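Local structure of Alr3699 protein (Nostoc sp., 4XSP) at residues T236-G241 against R266-G271; G210-L215 against A281-V286; E58-Q63 against V87-Q92. The protein is probably a glycosyltransferase of the GT-B fold, with two Rossmann-like domains, and carries bound UDP in this structure. All coordinates share one frame; numbering follows the deposited sequence.

Contact 1. Residues T236-G241 against R266-G271; sequences TAILVG and RVKFLG. With UDP (uridine-5'-diphosphate), chain D.
Strands 236-240 and 267-271 run parallel, their axes 4.6 Å apart and inclined at 17°, and five backbone hydrogen bonds join the segments, from Ala237 N to Arg266 O through to Gly241 N to Gly271 O; Ala237, Ile238 and Leu239 pair with Val267, Lys268 and Phe269. The straightest runs from Leu239 N to Lys268 O (2.7 Å, 174° at the hydrogen). On the face that carries Ala237, Leu239 and the Phe269 ring, Leu239 runs alongside Phe269, and its CD1 sits over the ring as a CH-pi contact, 3.8 Å from the centroid. CG of Leu239 also meets Val267 CG1 at 4.0 Å; helix 248-261 packs on this face through Ile258. On the face of Ile238 and Val240, the CD1 branch of Leu270 reaches Ile238 CG2 (3.5 Å) and, more loosely, Val240 CG2. Ile238 CG2 is anti to the backbone N, which turns this methyl to the Leu270 branch. At the C-terminal end a water bridges the segments: it donates to Leu239 O and Gly241 O and accepts from Gly271 N (2.6 Å). Gly241 N approaches Gly271 O from above the carbonyl plane. Gly241 CA lies 3.3 Å from O4 of UDP. This is a beta-alpha-beta unit, strand 235-240, helix 248-261 and strand 267-271, at the edge of a Rossmann-like sheet whose C-terminal strand ends border the nucleotide.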
# COMPACT_ATOMS: atom_id res chain seq x y z
N THR B 236 -9.08 52.12 -2.84
CA THR B 236 -8.23 51.46 -1.87
C THR B 236 -8.50 49.98 -1.91
O THR B 236 -9.53 49.52 -2.45
CB THR B 236 -8.50 51.95 -0.44
OG1 THR B 236 -9.85 51.65 -0.06
CG2 THR B 236 -8.24 53.43 -0.32
N ALA B 237 -7.59 49.23 -1.31
CA ALA B 237 -7.59 47.79 -1.36
C ALA B 237 -7.43 47.21 0.02
O ALA B 237 -6.73 47.75 0.87
CB ALA B 237 -6.50 47.26 -2.27
N ILE B 238 -8.12 46.09 0.25
CA ILE B 238 -7.97 45.35 1.46
C ILE B 238 -7.56 43.95 1.06
O ILE B 238 -8.21 43.34 0.20
CB ILE B 238 -9.27 45.36 2.25
CG1 ILE B 238 -9.61 46.81 2.55
CG2 ILE B 238 -9.09 44.59 3.54
CD1 ILE B 238 -10.93 47.01 3.24
N LEU B 239 -6.45 43.50 1.65
CA LEU B 239 -5.92 42.16 1.43
C LEU B 239 -6.27 41.40 2.66
O LEU B 239 -5.78 41.71 3.76
CB LEU B 239 -4.41 42.15 1.23
CG LEU B 239 -3.94 43.08 0.11
CD1 LEU B 239 -2.46 42.87 -0.20
CD2 LEU B 239 -4.79 42.89 -1.14
N VAL B 240 -7.17 40.44 2.49
CA VAL B 240 -7.61 39.63 3.59
C VAL B 240 -7.07 38.23 3.39
O VAL B 240 -7.24 37.65 2.31
CB VAL B 240 -9.13 39.59 3.65
CG1 VAL B 240 -9.58 38.73 4.82
CG2 VAL B 240 -9.66 41.03 3.78
N GLY B 241 -6.42 37.71 4.43
CA GLY B 241 -5.70 36.44 4.35
C GLY B 241 -4.33 36.57 5.00
O GLY B 241 -3.75 37.65 5.06
N ARG B 266 -3.26 53.18 0.99
CA ARG B 266 -4.39 52.75 0.19
C ARG B 266 -4.48 51.22 0.04
O ARG B 266 -5.16 50.72 -0.86
CB ARG B 266 -4.24 53.41 -1.19
CG ARG B 266 -4.52 54.90 -1.13
CD ARG B 266 -4.14 55.54 -2.45
NE ARG B 266 -5.02 55.11 -3.52
CZ ARG B 266 -4.69 55.05 -4.81
NH1 ARG B 266 -3.47 55.38 -5.21
NH2 ARG B 266 -5.60 54.65 -5.71
N VAL B 267 -3.74 50.49 0.89
CA VAL B 267 -3.75 49.02 0.94
C VAL B 267 -3.68 48.60 2.41
O VAL B 267 -2.78 49.05 3.13
CB VAL B 267 -2.59 48.36 0.15
CG1 VAL B 267 -2.72 46.85 0.13
CG2 VAL B 267 -2.54 48.85 -1.28
N LYS B 268 -4.63 47.78 2.84
CA LYS B 268 -4.64 47.20 4.20
C LYS B 268 -4.41 45.71 4.17
O LYS B 268 -5.08 45.02 3.43
CB LYS B 268 -6.00 47.39 4.88
CG LYS B 268 -6.23 48.77 5.38
CD LYS B 268 -7.69 48.96 5.72
CE LYS B 268 -8.01 50.43 5.74
NZ LYS B 268 -7.43 51.04 6.96
N PHE B 269 -3.53 45.21 5.02
CA PHE B 269 -3.32 43.79 5.19
C PHE B 269 -4.01 43.46 6.47
O PHE B 269 -3.48 43.71 7.56
CB PHE B 269 -1.82 43.46 5.32
CG PHE B 269 -1.05 43.63 4.04
CD1 PHE B 269 -0.76 44.89 3.55
CD2 PHE B 269 -0.64 42.52 3.31
CE1 PHE B 269 -0.06 45.05 2.37
CE2 PHE B 269 0.07 42.67 2.13
CZ PHE B 269 0.35 43.94 1.65
N LEU B 270 -5.19 42.88 6.37
CA LEU B 270 -5.96 42.56 7.57
C LEU B 270 -5.49 41.26 8.19
O LEU B 270 -5.86 40.94 9.33
CB LEU B 270 -7.44 42.51 7.24
CG LEU B 270 -8.11 43.87 6.98
CD1 LEU B 270 -9.62 43.70 6.90
CD2 LEU B 270 -7.78 44.85 8.07
N GLY B 271 -4.70 40.50 7.45
CA GLY B 271 -4.32 39.17 7.92
C GLY B 271 -5.54 38.25 7.89
O GLY B 271 -6.56 38.60 7.31
N1 UDP D . -10.69 32.60 3.72
C2 UDP D . -10.86 32.89 5.09
N3 UDP D . -10.15 33.87 5.67
C4 UDP D . -9.24 34.58 4.96
C5 UDP D . -9.02 34.29 3.61
C6 UDP D . -9.78 33.29 3.01
O2 UDP D . -11.69 32.27 5.80
O4 UDP D . -8.59 35.47 5.54
C1' UDP D . -11.49 31.53 3.09
C2' UDP D . -12.43 32.02 1.97
O2' UDP D . -13.65 32.60 2.48
C3' UDP D . -12.67 30.75 1.17
C4' UDP D . -11.34 29.99 1.33
O4' UDP D . -10.69 30.54 2.44
O3' UDP D . -13.77 30.02 1.75
C5' UDP D . -10.38 30.21 0.17
O5' UDP D . -10.93 29.46 -0.90
PA UDP D . -10.55 29.68 -2.44
O1A UDP D . -11.03 31.07 -2.83
O2A UDP D . -11.22 28.55 -3.18
O3A UDP D . -8.91 29.62 -2.43
PB UDP D . -7.96 28.31 -2.71
O1B UDP D . -6.62 28.92 -3.02
O2B UDP D . -8.57 27.64 -3.91
O3B UDP D . -8.02 27.54 -1.41
O HOH W 1 -3.65 40.33 5.03

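Contact 2. Residues G210-L215 against A281-V286; sequences GHFSRL and AACDLV. With UDP (uridine-5'-diphosphate), chain D.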
# COMPACT_ATOMS: atom_id res chain seq x y z
N GLY B 210 -11.76 44.49 -2.61
CA GLY B 210 -11.39 43.49 -1.60
C GLY B 210 -10.77 42.29 -2.26
O GLY B 210 -11.23 41.86 -3.31
N HIS B 211 -9.69 41.79 -1.66
CA HIS B 211 -8.99 40.61 -2.15
C HIS B 211 -8.94 39.63 -1.02
O HIS B 211 -8.42 39.95 0.06
CB HIS B 211 -7.58 40.98 -2.59
CG HIS B 211 -6.99 40.00 -3.54
ND1 HIS B 211 -6.44 38.81 -3.12
CD2 HIS B 211 -6.85 40.03 -4.88
CE1 HIS B 211 -6.02 38.13 -4.17
NE2 HIS B 211 -6.24 38.87 -5.24
N PHE B 212 -9.49 38.45 -1.23
CA PHE B 212 -9.72 37.51 -0.14
C PHE B 212 -9.03 36.21 -0.48
O PHE B 212 -9.56 35.37 -1.20
CB PHE B 212 -11.21 37.30 0.12
CG PHE B 212 -11.89 38.53 0.56
CD1 PHE B 212 -12.21 39.50 -0.37
CD2 PHE B 212 -12.16 38.75 1.90
CE1 PHE B 212 -12.85 40.67 0.03
CE2 PHE B 212 -12.79 39.92 2.32
CZ PHE B 212 -13.15 40.87 1.37
N SER B 213 -7.80 36.10 -0.02
CA SER B 213 -6.96 34.96 -0.37
C SER B 213 -5.71 34.94 0.48
O SER B 213 -5.20 35.99 0.87
CB SER B 213 -6.55 35.04 -1.84
OG SER B 213 -5.64 34.00 -2.11
N ARG B 214 -5.23 33.75 0.79
CA ARG B 214 -3.93 33.64 1.40
C ARG B 214 -2.90 34.27 0.43
O ARG B 214 -3.00 34.16 -0.79
CB ARG B 214 -3.59 32.18 1.74
CG ARG B 214 -3.44 31.27 0.54
CD ARG B 214 -4.04 29.90 0.81
NE ARG B 214 -3.50 28.90 -0.10
CZ ARG B 214 -3.77 28.80 -1.40
NH1 ARG B 214 -4.60 29.65 -2.01
NH2 ARG B 214 -3.21 27.84 -2.10
N LEU B 215 -1.92 34.94 1.02
CA LEU B 215 -0.91 35.67 0.25
C LEU B 215 0.06 34.65 -0.39
O LEU B 215 0.83 33.96 0.29
CB LEU B 215 -0.19 36.69 1.12
CG LEU B 215 -1.09 37.65 1.91
CD1 LEU B 215 -0.29 38.50 2.89
CD2 LEU B 215 -1.87 38.55 0.95
N ALA B 281 -18.98 42.63 2.30
CA ALA B 281 -20.10 43.57 2.27
C ALA B 281 -19.61 45.01 2.39
O ALA B 281 -20.18 45.92 1.81
CB ALA B 281 -21.06 43.27 3.43
N ALA B 282 -18.53 45.20 3.14
CA ALA B 282 -17.89 46.50 3.25
C ALA B 282 -17.12 46.93 1.99
O ALA B 282 -16.76 48.10 1.86
CB ALA B 282 -16.98 46.54 4.49
N CYS B 283 -16.92 46.02 1.05
CA CYS B 283 -16.23 46.36 -0.18
C CYS B 283 -17.19 46.87 -1.24
O CYS B 283 -18.40 46.77 -1.06
CB CYS B 283 -15.50 45.15 -0.74
SG CYS B 283 -14.16 44.52 0.29
N ASP B 284 -16.64 47.42 -2.32
CA ASP B 284 -17.38 47.92 -3.45
C ASP B 284 -17.20 47.03 -4.67
O ASP B 284 -18.08 46.93 -5.51
CB ASP B 284 -16.99 49.37 -3.71
CG ASP B 284 -17.31 50.27 -2.51
OD1 ASP B 284 -18.52 50.42 -2.23
OD2 ASP B 284 -16.37 50.78 -1.82
N LEU B 285 -16.07 46.34 -4.71
CA LEU B 285 -15.81 45.30 -5.67
C LEU B 285 -14.94 44.22 -4.97
O LEU B 285 -14.13 44.57 -4.10
CB LEU B 285 -15.07 45.92 -6.84
CG LEU B 285 -14.48 44.97 -7.87
CD1 LEU B 285 -15.61 44.37 -8.66
CD2 LEU B 285 -13.54 45.69 -8.82
N VAL B 286 -15.11 42.95 -5.34
CA VAL B 286 -14.26 41.85 -4.86
C VAL B 286 -13.42 41.39 -6.02
O VAL B 286 -13.96 41.14 -7.09
CB VAL B 286 -15.10 40.70 -4.27
CG1 VAL B 286 -14.22 39.52 -3.86
CG2 VAL B 286 -15.92 41.22 -3.08
N1 UDP D . -10.69 32.60 3.72
C2 UDP D . -10.86 32.89 5.09
N3 UDP D . -10.15 33.87 5.67
C4 UDP D . -9.24 34.58 4.96
C5 UDP D . -9.02 34.29 3.61
C6 UDP D . -9.78 33.29 3.01
O2 UDP D . -11.69 32.27 5.80
O4 UDP D . -8.59 35.47 5.54
C1' UDP D . -11.49 31.53 3.09
C2' UDP D . -12.43 32.02 1.97
O2' UDP D . -13.65 32.60 2.48
C3' UDP D . -12.67 30.75 1.17
C4' UDP D . -11.34 29.99 1.33
O4' UDP D . -10.69 30.54 2.44
O3' UDP D . -13.77 30.02 1.75
C5' UDP D . -10.38 30.21 0.17
O5' UDP D . -10.93 29.46 -0.90
PA UDP D . -10.55 29.68 -2.44
O1A UDP D . -11.03 31.07 -2.83
O2A UDP D . -11.22 28.55 -3.18
O3A UDP D . -8.91 29.62 -2.43
PB UDP D . -7.96 28.31 -2.71
O1B UDP D . -6.62 28.92 -3.02
O2B UDP D . -8.57 27.64 -3.91
O3B UDP D . -8.02 27.54 -1.41
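Gly210 and Val286 pair as neighbours in a parallel sheet, and one backbone hydrogen bond joins the segments: Gly210 N gives its hydrogen to Leu285 O at 2.8 Å, nearly straight at 164° and in the carbonyl plane. A CA-H...O contact from Val286 CA to Gly210 O adds to it. The sulfur contacts come next. Cys283 SG lies 3.5 Å from Gly210 CA, packed directly against the backbone of a residue with no side chain. The same sulfur meets the edge of the Phe212 ring, 3.9 Å from CZ and near the ring plane, a sulfur-aromatic contact of the edge type. The Cys283 chi1 of -65° sets SG beside that residue's own backbone N, facing the glycine and the ring. Apolar packing completes the set: Val286 CG1, the branch anti to its backbone N, touches Phe212 CD1 at 4.0 Å, and the two side chains cross at about a right angle. Helix 276-281 covers Phe212 further through Ile276, Leu279 and Met280. Nearby, Asp284 forms a salt bridge with Arg198, and Cys283 O accepts from Lys308. Gly210 is also bonded through its backbone to Ala287, just beyond the segment, so the pairing of the two strands does not rest on one bond. The residues that touch are all buried and, apart from the main chain, meet through apolar and sulfur contacts; the one sulfur touches both the glycine backbone and the edge of the Phe212 ring.

Contact 3. Residues E58-Q63 against V87-Q92; sequences EVFTNQ and VAKVVQ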
# COMPACT_ATOMS: atom_id res chain seq x y z
N GLU B 58 -9.83 12.41 13.43
CA GLU B 58 -8.70 11.72 13.96
C GLU B 58 -7.53 11.89 13.01
O GLU B 58 -7.73 11.99 11.79
CB GLU B 58 -9.08 10.25 14.12
CG GLU B 58 -7.93 9.27 14.19
CD GLU B 58 -8.41 7.89 14.54
OE1 GLU B 58 -9.62 7.77 14.84
OE2 GLU B 58 -7.60 6.93 14.54
N VAL B 59 -6.33 11.92 13.58
CA VAL B 59 -5.09 12.07 12.84
C VAL B 59 -4.41 10.71 12.69
O VAL B 59 -4.28 9.94 13.65
CB VAL B 59 -4.17 13.11 13.53
CG1 VAL B 59 -3.00 13.45 12.64
CG2 VAL B 59 -4.97 14.37 13.84
N PHE B 60 -4.03 10.41 11.44
CA PHE B 60 -3.39 9.16 11.09
C PHE B 60 -1.95 9.46 10.71
O PHE B 60 -1.71 10.26 9.81
CB PHE B 60 -4.11 8.51 9.91
CG PHE B 60 -5.42 7.89 10.26
CD1 PHE B 60 -5.49 6.59 10.70
CD2 PHE B 60 -6.59 8.62 10.17
CE1 PHE B 60 -6.70 6.01 11.04
CE2 PHE B 60 -7.80 8.06 10.51
CZ PHE B 60 -7.86 6.75 10.95
N THR B 61 -1.00 8.84 11.41
CA THR B 61 0.42 9.04 11.13
C THR B 61 1.11 7.74 10.71
O THR B 61 0.53 6.63 10.76
CB THR B 61 1.15 9.56 12.38
OG1 THR B 61 1.21 8.53 13.37
CG2 THR B 61 0.44 10.75 12.94
N ASN B 62 2.37 7.88 10.32
CA ASN B 62 3.24 6.73 10.04
C ASN B 62 3.87 6.10 11.29
O ASN B 62 4.83 5.35 11.18
CB ASN B 62 4.36 7.16 9.07
CG ASN B 62 4.09 6.75 7.64
OD1 ASN B 62 3.32 5.83 7.38
ND2 ASN B 62 4.75 7.42 6.70
N GLN B 63 3.33 6.37 12.48
CA GLN B 63 3.90 5.83 13.72
C GLN B 63 3.52 4.35 13.97
O GLN B 63 2.34 4.00 13.93
CB GLN B 63 3.49 6.70 14.91
CG GLN B 63 4.17 8.06 14.91
CD GLN B 63 3.35 9.15 15.60
OE1 GLN B 63 2.19 8.94 15.99
NE2 GLN B 63 3.94 10.33 15.74
N VAL B 87 -1.14 3.41 6.10
CA VAL B 87 -2.08 2.65 5.28
C VAL B 87 -2.79 1.61 6.13
O VAL B 87 -4.01 1.43 6.03
CB VAL B 87 -1.35 1.98 4.10
CG1 VAL B 87 -2.28 1.06 3.33
CG2 VAL B 87 -0.76 3.06 3.19
N ALA B 88 -2.04 0.94 7.00
CA ALA B 88 -2.63 -0.11 7.82
C ALA B 88 -3.72 0.44 8.74
O ALA B 88 -4.76 -0.20 8.95
CB ALA B 88 -1.56 -0.79 8.66
N LYS B 89 -3.47 1.60 9.31
CA LYS B 89 -4.43 2.23 10.22
C LYS B 89 -5.71 2.61 9.47
O LYS B 89 -6.82 2.32 9.90
CB LYS B 89 -3.81 3.48 10.86
CG LYS B 89 -2.68 3.20 11.85
CD LYS B 89 -1.86 4.46 12.09
CE LYS B 89 -0.63 4.23 12.96
NZ LYS B 89 0.20 5.46 13.06
N VAL B 90 -5.52 3.18 8.29
CA VAL B 90 -6.63 3.53 7.42
C VAL B 90 -7.41 2.30 7.03
O VAL B 90 -8.63 2.28 7.18
CB VAL B 90 -6.15 4.32 6.19
CG1 VAL B 90 -7.32 4.66 5.28
CG2 VAL B 90 -5.48 5.61 6.64
N VAL B 91 -6.69 1.25 6.62
CA VAL B 91 -7.33 -0.01 6.23
C VAL B 91 -8.22 -0.52 7.36
O VAL B 91 -9.34 -0.91 7.13
CB VAL B 91 -6.28 -1.10 5.85
CG1 VAL B 91 -6.91 -2.49 5.82
CG2 VAL B 91 -5.63 -0.78 4.52
N GLN B 92 -7.70 -0.50 8.57
CA GLN B 92 -8.44 -1.10 9.69
C GLN B 92 -9.64 -0.25 10.09
O GLN B 92 -10.67 -0.78 10.47
CB GLN B 92 -7.55 -1.30 10.93
CG GLN B 92 -8.22 -2.18 11.99
CD GLN B 92 -7.90 -1.79 13.41
OE1 GLN B 92 -6.98 -1.01 13.66
NE2 GLN B 92 -8.65 -2.34 14.37
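The Phe60 ring meets helix 85-94 with one face and one edge. Val90 CG2 lies over the face, 4.1 Å above the plane and displaced toward the rim, with Phe60 CD1 as its nearest ring atom at 4.2 Å. At the edge, in the ring plane, Lys89 CB comes within 3.5 Å of CD1. Leu86 and Thr93 of the same helix also touch Phe60, which, just past strand 57-59, is buried against the helix. Phe60 and Lys89 run antiparallel past one another: the ring points in to the helix, the lysine chain out to the loop that follows the strand. That chain is extended from CG to NZ, and with CG beside the backbone N (chi1 -69°) it carries the ammonium to two carbonyls. Lys89 NZ donates to Thr61 O at 2.6 Å, from well above the carbonyl plane, and to Gln63 O at 2.7 Å, in the carbonyl plane and on a lone pair. The loop has bonds of its own. Thr61 OG1 accepts from Gln63 N at 3.2 Å, an ST turn, and gives a weak bond to Gln63 OE1. The Thr61 chi1 of 70° turns OG1 in between that residue's N and carbonyl carbon, near the amide two residues on. Asn62, in the same turn, makes weak bonds to Leu86 N and to Leu83 O of the second subunit, placing this loop at the dimer contact. One ammonium bridging two main-chain carbonyls ties the loop to the helix by hydrogen bonds without a carboxylate partner in this contact, and the charge would probably strengthen both bonds; the aromatic ring adds the apolar part.

Along the chain, contact 3 comes first: residues 58-63 and 87-92 close a loop, partly unmodelled, and tie the segment just after edge strand 57-59 of the N-terminal seven-stranded sheet to helix 85-94. The other two lie in the six-stranded sheet. Contact 2 opens with 210-215 and closes with 281-286, and contact 1 opens and closes within that span. Contact 1 joins 267-271 to 235-240 and contact 2 joins 207-212 to 285-288; the two inner strands pair with each other, so the four lie in sheet order. Contact 1 borders UDP; Arg214 of contact 2 lies near its diphosphate, at a doubtful distance. Contact 3 lies in the other domain, about 40 Å from contact 1 between centres.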